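Long-range contact in EscD/YscD/HrpQ family type III secretion system inner membrane ring protein (Pseudomonas aeruginosa, PDB 6UID), which forms part of the inner membrane ring of the type III secretion system and probably links the basal body to the sorting platform through its cytoplasmic domain: residues 7-21 with 28-41. Numbering follows the deposited sequence.
Sequences IRFYSGLNQGAEVSL and LGSDPLQADLVLLD
Asn14 OD1 accepts a hydrogen bond from Leu40 N at 2.9 Å, in the plane of its own carbonyl and nearly straight (N-H...O 169°). The other end of the same amide works too: Asn14 ND2 donates to Val38 O at 3.0 Å, a little out of both planes. One side chain thus bridges the peptide groups on both sides of Leu39, and the two bonds together fix which way round the amide sits. One residue back, Leu13 N completes the polar row with a bond to Leu40 O (3.0 Å), almost in line with that carbonyl, while the CB atoms of Leu13 and Leu40 pack beside it. A water between Ser11 OG and Asp41 OD2 closes this end; Ser11 OG is also bonded to Arg94 N.

These bonds clip the 10-17 connection of the hairpin 5-9/18-21 onto the chain leaving edge strand 37-38, and so join the two sheets, an arrangement consistent with an FHA-like beta sandwich. Beyond these bonds, toward strands 5-9 and 18-21, the interface turns apolar. With CG beside its backbone N (chi1 -63°), the Phe9 ring reaches toward segment 28-41, where Leu39 CD2 sits over one face, 4.0 Å from the ring centroid. Leu37 CD1 meets the ring edge in plane, and Leu28 CD2 lies 3.7 Å from Phe9 CE1. Leu37 splits its branches: CD1 also reaches Ile7 CG2, tip to tip, and Leu21 CD2, whereas CD2 lies against Val19 CG1 at 3.9 Å. From strand 93-98, Leu93 packs on both Phe9 and Leu39.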
# COMPACT_ATOMS: atom_id res chain seq x y z
N ILE A 7 -5.74 -5.68 5.84
CA ILE A 7 -4.49 -5.10 5.37
C ILE A 7 -3.39 -5.40 6.38
O ILE A 7 -3.64 -5.41 7.59
CB ILE A 7 -4.66 -3.59 5.15
CG1 ILE A 7 -3.38 -2.95 4.66
CG2 ILE A 7 -5.13 -2.89 6.41
CD1 ILE A 7 -3.64 -1.62 3.92
N ARG A 8 -2.19 -5.67 5.89
CA ARG A 8 -1.00 -5.84 6.71
C ARG A 8 0.08 -4.87 6.26
O ARG A 8 0.29 -4.70 5.05
CB ARG A 8 -0.45 -7.28 6.66
CG ARG A 8 0.79 -7.45 7.52
CD ARG A 8 1.06 -8.88 7.88
NE ARG A 8 2.40 -9.00 8.43
CZ ARG A 8 2.93 -10.12 8.90
NH1 ARG A 8 2.23 -11.24 8.90
NH2 ARG A 8 4.17 -10.10 9.37
N PHE A 9 0.75 -4.25 7.21
CA PHE A 9 1.84 -3.32 6.94
C PHE A 9 3.20 -3.97 7.17
O PHE A 9 3.38 -4.75 8.10
CB PHE A 9 1.69 -2.06 7.80
CG PHE A 9 0.45 -1.31 7.48
CD1 PHE A 9 0.29 -0.70 6.26
CD2 PHE A 9 -0.58 -1.24 8.38
CE1 PHE A 9 -0.87 -0.02 5.94
CE2 PHE A 9 -1.75 -0.56 8.08
CZ PHE A 9 -1.88 0.06 6.85
N TYR A 10 4.14 -3.65 6.28
CA TYR A 10 5.49 -4.21 6.27
C TYR A 10 6.54 -3.09 6.25
O TYR A 10 7.58 -3.21 5.57
CB TYR A 10 5.71 -5.10 5.06
CG TYR A 10 4.84 -6.32 4.98
CD1 TYR A 10 3.57 -6.26 4.44
CD2 TYR A 10 5.31 -7.56 5.37
CE1 TYR A 10 2.79 -7.40 4.33
CE2 TYR A 10 4.54 -8.70 5.27
CZ TYR A 10 3.30 -8.62 4.74
OH TYR A 10 2.51 -9.76 4.63
N SER A 11 6.25 -1.98 6.90
CA SER A 11 7.17 -0.86 6.90
C SER A 11 6.93 0.04 8.10
O SER A 11 5.83 0.12 8.66
CB SER A 11 7.02 -0.03 5.62
OG SER A 11 5.70 0.40 5.44
N GLY A 12 7.99 0.76 8.48
CA GLY A 12 7.89 1.82 9.45
C GLY A 12 7.54 1.30 10.84
O GLY A 12 7.77 0.14 11.18
N LEU A 13 6.93 2.18 11.63
CA LEU A 13 6.47 1.81 12.97
C LEU A 13 5.18 1.01 12.94
O LEU A 13 4.72 0.54 13.99
CB LEU A 13 6.33 3.05 13.86
CG LEU A 13 7.66 3.77 14.11
CD1 LEU A 13 7.40 5.04 14.90
CD2 LEU A 13 8.64 2.89 14.85
N ASN A 14 4.60 0.81 11.76
CA ASN A 14 3.45 -0.04 11.58
C ASN A 14 3.81 -1.47 11.19
O ASN A 14 2.91 -2.27 10.94
CB ASN A 14 2.51 0.54 10.51
CG ASN A 14 2.03 1.95 10.85
OD1 ASN A 14 2.77 2.92 10.68
ND2 ASN A 14 0.80 2.07 11.31
N GLN A 15 5.10 -1.81 11.14
CA GLN A 15 5.50 -3.15 10.73
C GLN A 15 4.83 -4.21 11.58
O GLN A 15 4.92 -4.18 12.82
CB GLN A 15 7.02 -3.26 10.82
CG GLN A 15 7.60 -4.67 10.76
CD GLN A 15 7.47 -5.32 9.39
OE1 GLN A 15 7.68 -4.69 8.36
NE2 GLN A 15 7.14 -6.61 9.39
N GLY A 16 4.12 -5.11 10.91
CA GLY A 16 3.42 -6.19 11.56
C GLY A 16 1.98 -5.90 11.91
O GLY A 16 1.26 -6.83 12.28
N ALA A 17 1.55 -4.64 11.81
CA ALA A 17 0.16 -4.31 12.12
C ALA A 17 -0.78 -4.87 11.07
O ALA A 17 -0.48 -4.92 9.87
CB ALA A 17 -0.02 -2.80 12.16
N GLU A 18 -1.95 -5.29 11.53
CA GLU A 18 -3.00 -5.84 10.68
C GLU A 18 -4.33 -5.23 11.07
O GLU A 18 -4.61 -5.06 12.26
CB GLU A 18 -3.08 -7.37 10.79
CG GLU A 18 -1.82 -8.06 10.29
CD GLU A 18 -1.88 -9.58 10.39
OE1 GLU A 18 -2.98 -10.14 10.57
OE2 GLU A 18 -0.81 -10.22 10.29
N VAL A 19 -5.14 -4.88 10.08
CA VAL A 19 -6.40 -4.18 10.32
C VAL A 19 -7.44 -4.73 9.36
O VAL A 19 -7.17 -4.91 8.17
CB VAL A 19 -6.25 -2.66 10.12
CG1 VAL A 19 -7.56 -1.93 10.50
CG2 VAL A 19 -5.11 -2.10 10.94
N SER A 20 -8.64 -4.97 9.84
CA SER A 20 -9.78 -5.33 9.02
C SER A 20 -10.50 -4.09 8.52
O SER A 20 -10.62 -3.10 9.26
CB SER A 20 -10.78 -6.18 9.82
OG SER A 20 -10.18 -7.39 10.27
N LEU A 21 -10.98 -4.13 7.28
CA LEU A 21 -11.53 -2.97 6.60
C LEU A 21 -12.95 -3.28 6.16
O LEU A 21 -13.20 -4.29 5.48
CB LEU A 21 -10.71 -2.63 5.35
CG LEU A 21 -9.23 -2.36 5.58
CD1 LEU A 21 -8.58 -2.11 4.22
CD2 LEU A 21 -8.95 -1.25 6.56
N LEU A 28 -4.88 6.58 4.24
CA LEU A 28 -3.72 6.21 5.04
C LEU A 28 -2.76 7.39 5.04
O LEU A 28 -2.50 7.98 3.99
CB LEU A 28 -3.02 5.00 4.42
CG LEU A 28 -3.83 3.72 4.25
CD1 LEU A 28 -4.62 3.73 2.95
CD2 LEU A 28 -2.91 2.52 4.28
N GLY A 29 -2.23 7.73 6.21
CA GLY A 29 -1.35 8.88 6.27
C GLY A 29 -0.91 9.18 7.69
O GLY A 29 -1.30 8.49 8.64
N SER A 30 -0.14 10.25 7.83
CA SER A 30 0.42 10.61 9.12
C SER A 30 -0.41 11.58 9.93
O SER A 30 -0.08 11.81 11.10
CB SER A 30 1.82 11.21 8.93
OG SER A 30 1.73 12.35 8.11
N ASP A 31 -1.46 12.17 9.35
CA ASP A 31 -2.29 13.15 10.04
C ASP A 31 -3.54 12.47 10.58
O ASP A 31 -4.42 12.09 9.79
CB ASP A 31 -2.68 14.27 9.07
CG ASP A 31 -3.53 15.35 9.72
OD1 ASP A 31 -3.88 15.22 10.92
OD2 ASP A 31 -3.84 16.35 9.02
N PRO A 32 -3.69 12.34 11.91
CA PRO A 32 -4.87 11.65 12.45
C PRO A 32 -6.19 12.36 12.18
O PRO A 32 -7.24 11.70 12.27
CB PRO A 32 -4.56 11.53 13.95
CG PRO A 32 -3.55 12.56 14.22
CD PRO A 32 -2.77 12.79 12.97
N LEU A 33 -6.20 13.66 11.83
CA LEU A 33 -7.46 14.30 11.46
C LEU A 33 -7.96 13.81 10.10
O LEU A 33 -9.18 13.82 9.86
CB LEU A 33 -7.30 15.81 11.42
CG LEU A 33 -7.51 16.55 12.75
CD1 LEU A 33 -6.67 15.95 13.84
CD2 LEU A 33 -7.15 18.01 12.57
N GLN A 34 -7.06 13.37 9.22
CA GLN A 34 -7.39 13.05 7.84
C GLN A 34 -7.25 11.58 7.50
O GLN A 34 -7.71 11.16 6.42
CB GLN A 34 -6.48 13.84 6.89
CG GLN A 34 -6.57 15.34 7.07
CD GLN A 34 -5.83 16.06 5.97
OE1 GLN A 34 -6.31 16.16 4.84
NE2 GLN A 34 -4.63 16.53 6.28
N ALA A 35 -6.63 10.78 8.36
CA ALA A 35 -6.29 9.40 8.04
C ALA A 35 -7.10 8.41 8.86
O ALA A 35 -7.18 8.53 10.10
CB ALA A 35 -4.80 9.16 8.28
N ASP A 36 -7.68 7.44 8.17
CA ASP A 36 -8.36 6.32 8.81
C ASP A 36 -7.37 5.33 9.40
O ASP A 36 -7.63 4.74 10.46
CB ASP A 36 -9.24 5.64 7.77
CG ASP A 36 -10.25 6.60 7.17
OD1 ASP A 36 -11.07 7.12 7.95
OD2 ASP A 36 -10.19 6.93 5.98
N LEU A 37 -6.24 5.12 8.72
CA LEU A 37 -5.15 4.28 9.19
C LEU A 37 -3.95 5.22 9.34
O LEU A 37 -3.47 5.77 8.35
CB LEU A 37 -4.86 3.17 8.18
CG LEU A 37 -6.04 2.26 7.84
CD1 LEU A 37 -5.67 1.20 6.77
CD2 LEU A 37 -6.57 1.60 9.09
N VAL A 38 -3.48 5.42 10.58
CA VAL A 38 -2.37 6.33 10.86
C VAL A 38 -1.05 5.60 10.69
O VAL A 38 -0.79 4.58 11.34
CB VAL A 38 -2.51 6.95 12.26
CG1 VAL A 38 -1.32 7.82 12.56
CG2 VAL A 38 -3.78 7.75 12.35
N LEU A 39 -0.20 6.13 9.82
CA LEU A 39 1.08 5.55 9.46
C LEU A 39 2.18 6.43 10.01
O LEU A 39 2.15 7.65 9.78
CB LEU A 39 1.25 5.50 7.94
CG LEU A 39 0.25 4.66 7.17
CD1 LEU A 39 0.50 4.83 5.66
CD2 LEU A 39 0.36 3.21 7.57
N LEU A 40 3.13 5.83 10.72
CA LEU A 40 4.22 6.53 11.38
C LEU A 40 5.52 6.04 10.73
O LEU A 40 5.97 4.92 10.99
CB LEU A 40 4.21 6.25 12.88
CG LEU A 40 2.92 6.68 13.59
CD1 LEU A 40 3.04 6.41 15.07
CD2 LEU A 40 2.59 8.12 13.29
N ASP A 41 6.09 6.87 9.86
CA ASP A 41 7.33 6.54 9.18
C ASP A 41 7.85 7.82 8.53
O ASP A 41 7.09 8.75 8.24
CB ASP A 41 7.09 5.45 8.12
CG ASP A 41 8.37 4.74 7.65
OD1 ASP A 41 9.47 5.01 8.20
OD2 ASP A 41 8.27 3.91 6.72
O HOH W 1 5.67 3.02 6.09